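Death on curing protein (Enterobacteria phage P1, PDB 3DD7) is the toxin of the phage P1 Phd-Doc toxin-antitoxin pair, a Fic/DOC-family protein that blocks translation, probably by phosphorylating the elongation factor EF-Tu, and is neutralised by its antitoxin Phd. Local coordinates at residues R2-E7 / A56-A61; V60-G65 / R74-S79. The protein carries 2 engineered substitutions. All blocks are in the same frame, centred on the assembly; numbering follows the deposited sequence.

Contact 1 of 2, residues R2-E7 / A56-A61; sequences RHISPE and ATYLVA
Ile4 and Tyr58 bring the backbones closest, their CA atoms 8.7 Å apart, where the extended start of the chain passes helix 51-65 just before turning into helix 6-20. One aromatic side chain spans this gap. Tyr58 points from its helix at the extended N-terminal segment, and its hydroxyl meets two polar groups there. The backbone N of Ile4 donates to Tyr58 OH over 3.1 Å in a nearly straight bond (165°). From the imidazole, ND1 of His3 makes a shorter hydrogen bond of 2.7 Å to the same Tyr58 OH, which sits near the plane of the imidazole at its edge. With chi1 at -75°, the His3 ring is folded back beside its own backbone N and its ND1 edge is presented to the phenol. The two side chains cross at about a right angle, and their rings meet rim to rim with planes at 42°, so neither stacks on the other. Farther along the ring the contact turns apolar: CB of Ile4 lies 3.9 Å from Tyr58 CE1, while Ile4 CD1 reaches over one face of the phenol ring. Phe83 of helix 72-86 packs against both Ile4 and the Tyr58 ring, and Gln40 of helix 31-45 adds a weak hydrogen bond to the hydroxyl. Ser5, at the N-cap, accepts a hydrogen bond from Glu8 N on its OG, capping the first turn of helix 6-20. A buried phenol oxygen thus has its polar needs met by a main-chain amide and an imidazole, tying the N-terminal segment to the interior of the helical bundle.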
loop_
_atom_site.group_PDB
_atom_site.type_symbol
_atom_site.label_atom_id
_atom_site.label_comp_id
_atom_site.label_asym_id
_atom_site.label_seq_id
_atom_site.Cartn_x
_atom_site.Cartn_y
_atom_site.Cartn_z
ATOM N N ARG A 2 0.396 -2.411 -14.465
ATOM C CA ARG A 2 1.543 -2.939 -13.744
ATOM C C ARG A 2 1.204 -3.181 -12.278
ATOM O O ARG A 2 0.875 -2.253 -11.543
ATOM C CB ARG A 2 2.742 -2.006 -13.886
ATOM C CG ARG A 2 3.341 -2.011 -15.293
ATOM C CD ARG A 2 3.678 -0.618 -15.761
ATOM N N HIS A 3 1.301 -4.436 -11.865
ATOM C CA HIS A 3 0.943 -4.830 -10.517
ATOM C C HIS A 3 2.151 -5.003 -9.604
ATOM O O HIS A 3 3.301 -4.922 -10.051
ATOM C CB HIS A 3 0.117 -6.108 -10.558
ATOM C CG HIS A 3 -1.286 -5.888 -11.019
ATOM N ND1 HIS A 3 -2.284 -5.460 -10.167
ATOM C CD2 HIS A 3 -1.855 -6.017 -12.243
ATOM C CE1 HIS A 3 -3.413 -5.340 -10.847
ATOM N NE2 HIS A 3 -3.182 -5.685 -12.102
ATOM N N ILE A 4 1.871 -5.195 -8.316
ATOM C CA ILE A 4 2.909 -5.409 -7.311
ATOM C C ILE A 4 2.860 -6.863 -6.917
ATOM O O ILE A 4 1.810 -7.356 -6.501
ATOM C CB ILE A 4 2.666 -4.556 -6.037
ATOM C CG1 ILE A 4 2.637 -3.067 -6.390
ATOM C CG2 ILE A 4 3.719 -4.877 -4.959
ATOM C CD1 ILE A 4 2.299 -2.182 -5.239
ATOM N N SER A 5 3.993 -7.544 -7.049
ATOM C CA SER A 5 4.076 -8.948 -6.714
ATOM C C SER A 5 4.195 -9.134 -5.188
ATOM O O SER A 5 4.583 -8.206 -4.472
ATOM C CB SER A 5 5.283 -9.581 -7.409
ATOM O OG SER A 5 6.485 -9.203 -6.764
ATOM N N PRO A 6 3.891 -10.345 -4.695
ATOM C CA PRO A 6 4.027 -10.613 -3.266
ATOM C C PRO A 6 5.450 -10.400 -2.780
ATOM O O PRO A 6 5.652 -9.887 -1.686
ATOM C CB PRO A 6 3.663 -12.100 -3.146
ATOM C CG PRO A 6 2.838 -12.383 -4.328
ATOM C CD PRO A 6 3.397 -11.525 -5.422
ATOM N N GLU A 7 6.429 -10.815 -3.578
ATOM C CA GLU A 7 7.828 -10.724 -3.160
ATOM C C GLU A 7 8.257 -9.251 -3.175
ATOM O O GLU A 7 9.019 -8.798 -2.321
ATOM C CB GLU A 7 8.712 -11.607 -4.041
ATOM C CG GLU A 7 8.608 -11.297 -5.509
ATOM N N ALA A 56 -6.415 1.552 -4.215
ATOM C CA ALA A 56 -7.169 1.416 -2.963
ATOM C C ALA A 56 -7.272 -0.050 -2.498
ATOM O O ALA A 56 -7.222 -0.317 -1.293
ATOM C CB ALA A 56 -8.552 2.021 -3.106
ATOM N N THR A 57 -7.440 -0.972 -3.448
ATOM C CA THR A 57 -7.591 -2.399 -3.139
ATOM C C THR A 57 -6.281 -2.913 -2.534
ATOM O O THR A 57 -6.296 -3.604 -1.503
ATOM C CB THR A 57 -8.016 -3.221 -4.391
ATOM O OG1 THR A 57 -9.149 -2.604 -5.009
ATOM C CG2 THR A 57 -8.417 -4.639 -4.014
ATOM N N TYR A 58 -5.145 -2.540 -3.139
ATOM C CA TYR A 58 -3.844 -2.845 -2.519
ATOM C C TYR A 58 -3.734 -2.250 -1.120
ATOM O O TYR A 58 -3.295 -2.929 -0.186
ATOM C CB TYR A 58 -2.672 -2.329 -3.338
ATOM C CG TYR A 58 -2.270 -3.217 -4.499
ATOM C CD1 TYR A 58 -1.465 -4.345 -4.303
ATOM C CD2 TYR A 58 -2.695 -2.923 -5.785
ATOM C CE1 TYR A 58 -1.097 -5.158 -5.375
ATOM C CE2 TYR A 58 -2.316 -3.708 -6.874
ATOM C CZ TYR A 58 -1.527 -4.833 -6.662
ATOM O OH TYR A 58 -1.159 -5.624 -7.734
ATOM N N LEU A 59 -4.092 -0.976 -0.983
ATOM C CA LEU A 59 -3.979 -0.315 0.296
ATOM C C LEU A 59 -4.816 -1.039 1.361
ATOM O O LEU A 59 -4.294 -1.421 2.411
ATOM C CB LEU A 59 -4.369 1.162 0.192
ATOM C CG LEU A 59 -3.965 2.056 1.367
ATOM C CD1 LEU A 59 -3.848 3.548 0.963
ATOM C CD2 LEU A 59 -4.934 1.892 2.562
ATOM N N VAL A 60 -6.109 -1.228 1.095
ATOM C CA VAL A 60 -6.984 -1.863 2.082
ATOM C C VAL A 60 -6.547 -3.312 2.363
ATOM O O VAL A 60 -6.496 -3.745 3.529
ATOM C CB VAL A 60 -8.481 -1.794 1.684
ATOM C CG1 VAL A 60 -9.383 -2.524 2.708
ATOM C CG2 VAL A 60 -8.944 -0.348 1.556
ATOM N N ALA A 61 -6.220 -4.059 1.306
ATOM C CA ALA A 61 -5.878 -5.482 1.475
ATOM C C ALA A 61 -4.665 -5.689 2.391
ATOM O O ALA A 61 -4.671 -6.574 3.264
ATOM C CB ALA A 61 -5.681 -6.162 0.122
#

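Contact 2 of 2, residues V60-G65 / R74-S79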
loop_
_atom_site.group_PDB
_atom_site.type_symbol
_atom_site.label_atom_id
_atom_site.label_comp_id
_atom_site.label_asym_id
_atom_site.label_seq_id
_atom_site.Cartn_x
_atom_site.Cartn_y
_atom_site.Cartn_z
ATOM N N VAL A 60 -6.109 -1.228 1.095
ATOM C CA VAL A 60 -6.984 -1.863 2.082
ATOM C C VAL A 60 -6.547 -3.312 2.363
ATOM O O VAL A 60 -6.496 -3.745 3.529
ATOM C CB VAL A 60 -8.481 -1.794 1.684
ATOM C CG1 VAL A 60 -9.383 -2.524 2.708
ATOM C CG2 VAL A 60 -8.944 -0.348 1.556
ATOM N N ALA A 61 -6.220 -4.059 1.306
ATOM C CA ALA A 61 -5.878 -5.482 1.475
ATOM C C ALA A 61 -4.665 -5.689 2.391
ATOM O O ALA A 61 -4.671 -6.574 3.264
ATOM C CB ALA A 61 -5.681 -6.162 0.122
ATOM N N THR A 62 -3.647 -4.853 2.224
ATOM C CA THR A 62 -2.446 -4.948 3.048
ATOM C C THR A 62 -2.687 -4.362 4.441
ATOM O O THR A 62 -2.275 -4.947 5.451
ATOM C CB THR A 62 -1.241 -4.317 2.336
ATOM O OG1 THR A 62 -0.990 -5.088 1.155
ATOM C CG2 THR A 62 0.004 -4.346 3.207
ATOM N N ALA A 63 -3.389 -3.235 4.491
ATOM C CA ALA A 63 -3.647 -2.582 5.764
ATOM C C ALA A 63 -4.421 -3.481 6.731
ATOM O O ALA A 63 -4.172 -3.456 7.940
ATOM C CB ALA A 63 -4.348 -1.239 5.552
ATOM N N ARG A 64 -5.328 -4.297 6.195
ATOM C CA ARG A 64 -6.162 -5.199 7.007
ATOM C C ARG A 64 -5.629 -6.624 7.116
ATOM O O ARG A 64 -6.145 -7.423 7.908
ATOM C CB ARG A 64 -7.573 -5.274 6.428
ATOM C CG ARG A 64 -8.285 -3.982 6.487
ATOM C CD ARG A 64 -9.739 -4.118 6.136
ATOM N NE ARG A 64 -10.209 -2.765 5.946
ATOM C CZ ARG A 64 -11.370 -2.394 5.431
ATOM N NH1 ARG A 64 -12.266 -3.296 5.021
ATOM N NH2 ARG A 64 -11.605 -1.090 5.324
ATOM N N GLY A 65 -4.609 -6.934 6.323
ATOM C CA GLY A 65 -4.209 -8.320 6.083
ATOM C C GLY A 65 -3.255 -8.934 7.095
ATOM O O GLY A 65 -3.148 -10.165 7.162
ATOM N N ARG A 74 2.325 1.142 6.972
ATOM C CA ARG A 74 3.332 1.766 6.103
ATOM C C ARG A 74 3.429 1.039 4.770
ATOM O O ARG A 74 3.467 1.677 3.707
ATOM C CB ARG A 74 4.694 1.842 6.791
ATOM C CG ARG A 74 4.817 3.045 7.706
ATOM C CD ARG A 74 6.181 2.980 8.419
ATOM N NE ARG A 74 6.149 2.124 9.605
ATOM C CZ ARG A 74 7.208 1.490 10.121
ATOM N NH1 ARG A 74 8.378 1.503 9.498
ATOM N NH2 ARG A 74 7.083 0.805 11.251
ATOM N N THR A 75 3.426 -0.291 4.820
ATOM C CA THR A 75 3.617 -1.078 3.607
ATOM C C THR A 75 2.381 -0.911 2.744
ATOM O O THR A 75 2.496 -0.786 1.535
ATOM C CB THR A 75 3.925 -2.553 3.942
ATOM O OG1 THR A 75 5.119 -2.602 4.757
ATOM C CG2 THR A 75 4.092 -3.389 2.659
ATOM N N ALA A 76 1.211 -0.855 3.387
ATOM C CA ALA A 76 -0.064 -0.676 2.682
ATOM C C ALA A 76 -0.015 0.633 1.875
ATOM O O ALA A 76 -0.200 0.630 0.665
ATOM C CB ALA A 76 -1.204 -0.642 3.668
ATOM N N LEU A 77 0.300 1.728 2.572
ATOM C CA LEU A 77 0.362 3.067 1.971
ATOM C C LEU A 77 1.392 3.188 0.835
ATOM O O LEU A 77 1.057 3.608 -0.276
ATOM C CB LEU A 77 0.611 4.139 3.039
ATOM C CG LEU A 77 0.726 5.554 2.476
ATOM C CD1 LEU A 77 -0.560 5.941 1.724
ATOM C CD2 LEU A 77 0.999 6.532 3.591
ATOM N N ASN A 78 2.628 2.808 1.128
ATOM C CA ASN A 78 3.713 2.928 0.157
ATOM C C ASN A 78 3.473 2.048 -1.069
ATOM O O ASN A 78 3.770 2.479 -2.188
ATOM C CB ASN A 78 5.071 2.623 0.820
ATOM C CG ASN A 78 5.519 3.723 1.787
ATOM O OD1 ASN A 78 6.299 4.617 1.419
ATOM N ND2 ASN A 78 5.058 3.651 3.022
ATOM N N SER A 79 2.902 0.849 -0.883
ATOM C CA SER A 79 2.656 -0.066 -2.005
ATOM C C SER A 79 1.571 0.501 -2.928
ATOM O O SER A 79 1.718 0.501 -4.149
ATOM C CB SER A 79 2.300 -1.487 -1.529
ATOM O OG SER A 79 1.057 -1.536 -0.843
#
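Ala76 and Thr62 contribute most of the buried surface where helices 51-65 and 72-86 run side by side in opposite directions, their local axes 7.9 Å apart at an angle of 173°. Consecutive in the chain, the two form an antiparallel alpha-alpha hairpin in the core of the Fic/DOC domain. Both side chains point into the interface, and their CA atoms approach to 4.9 Å. The methyl group of Ala76 sits against the backbone of the partner helix, with CB 3.5 Å from Ala63 N. Beside it, the CB atoms of Ala63 and Ala76 touch at 3.7 Å. Thr62 turns its methyl branch across the other backbone: CG2, anti to its own backbone N, lies 3.7 Å from Ala76 N and reaches the flank of Thr75. Its hydroxyl is left beside its own helix, bonded weakly to Tyr58 O, while Thr75 OG1 likewise bonds back to Ala71 O. Ala105 of helix 97-105 packs on Ala63, and Ile36 of helix 31-45 on Thr62. No hydrogen bond crosses between the segments; small methyl groups, and hydroxyls turned back to carbonyls four residues earlier, make a nonpolar joint in which the two helix backbones themselves come close together.

Helix 51-65 serves both contacts, whose centres lie 8 Å apart: Tyr58 extends from it to the N-terminal segment, and Thr62, one turn later, faces helix 72-86. The two also touch directly, with Leu59 O of contact 1 lying 3.4 Å from Ala76 CB of contact 2, and Leu59 CD1 4.1 Å from Leu77 CD1. By family comparison, the Fic signature, its histidine an engineered tyrosine here, fills the link between helices 51-65 and 72-86 and ends at Arg74. Helix 72-86 also meets the bound Phd peptide: Asn78 ND2 hydrogen-bonds to it, and Arg74 and Leu77 pack on it. Contact 2 therefore connects this antitoxin-binding helix to the core that contact 1 joins to the N-terminus.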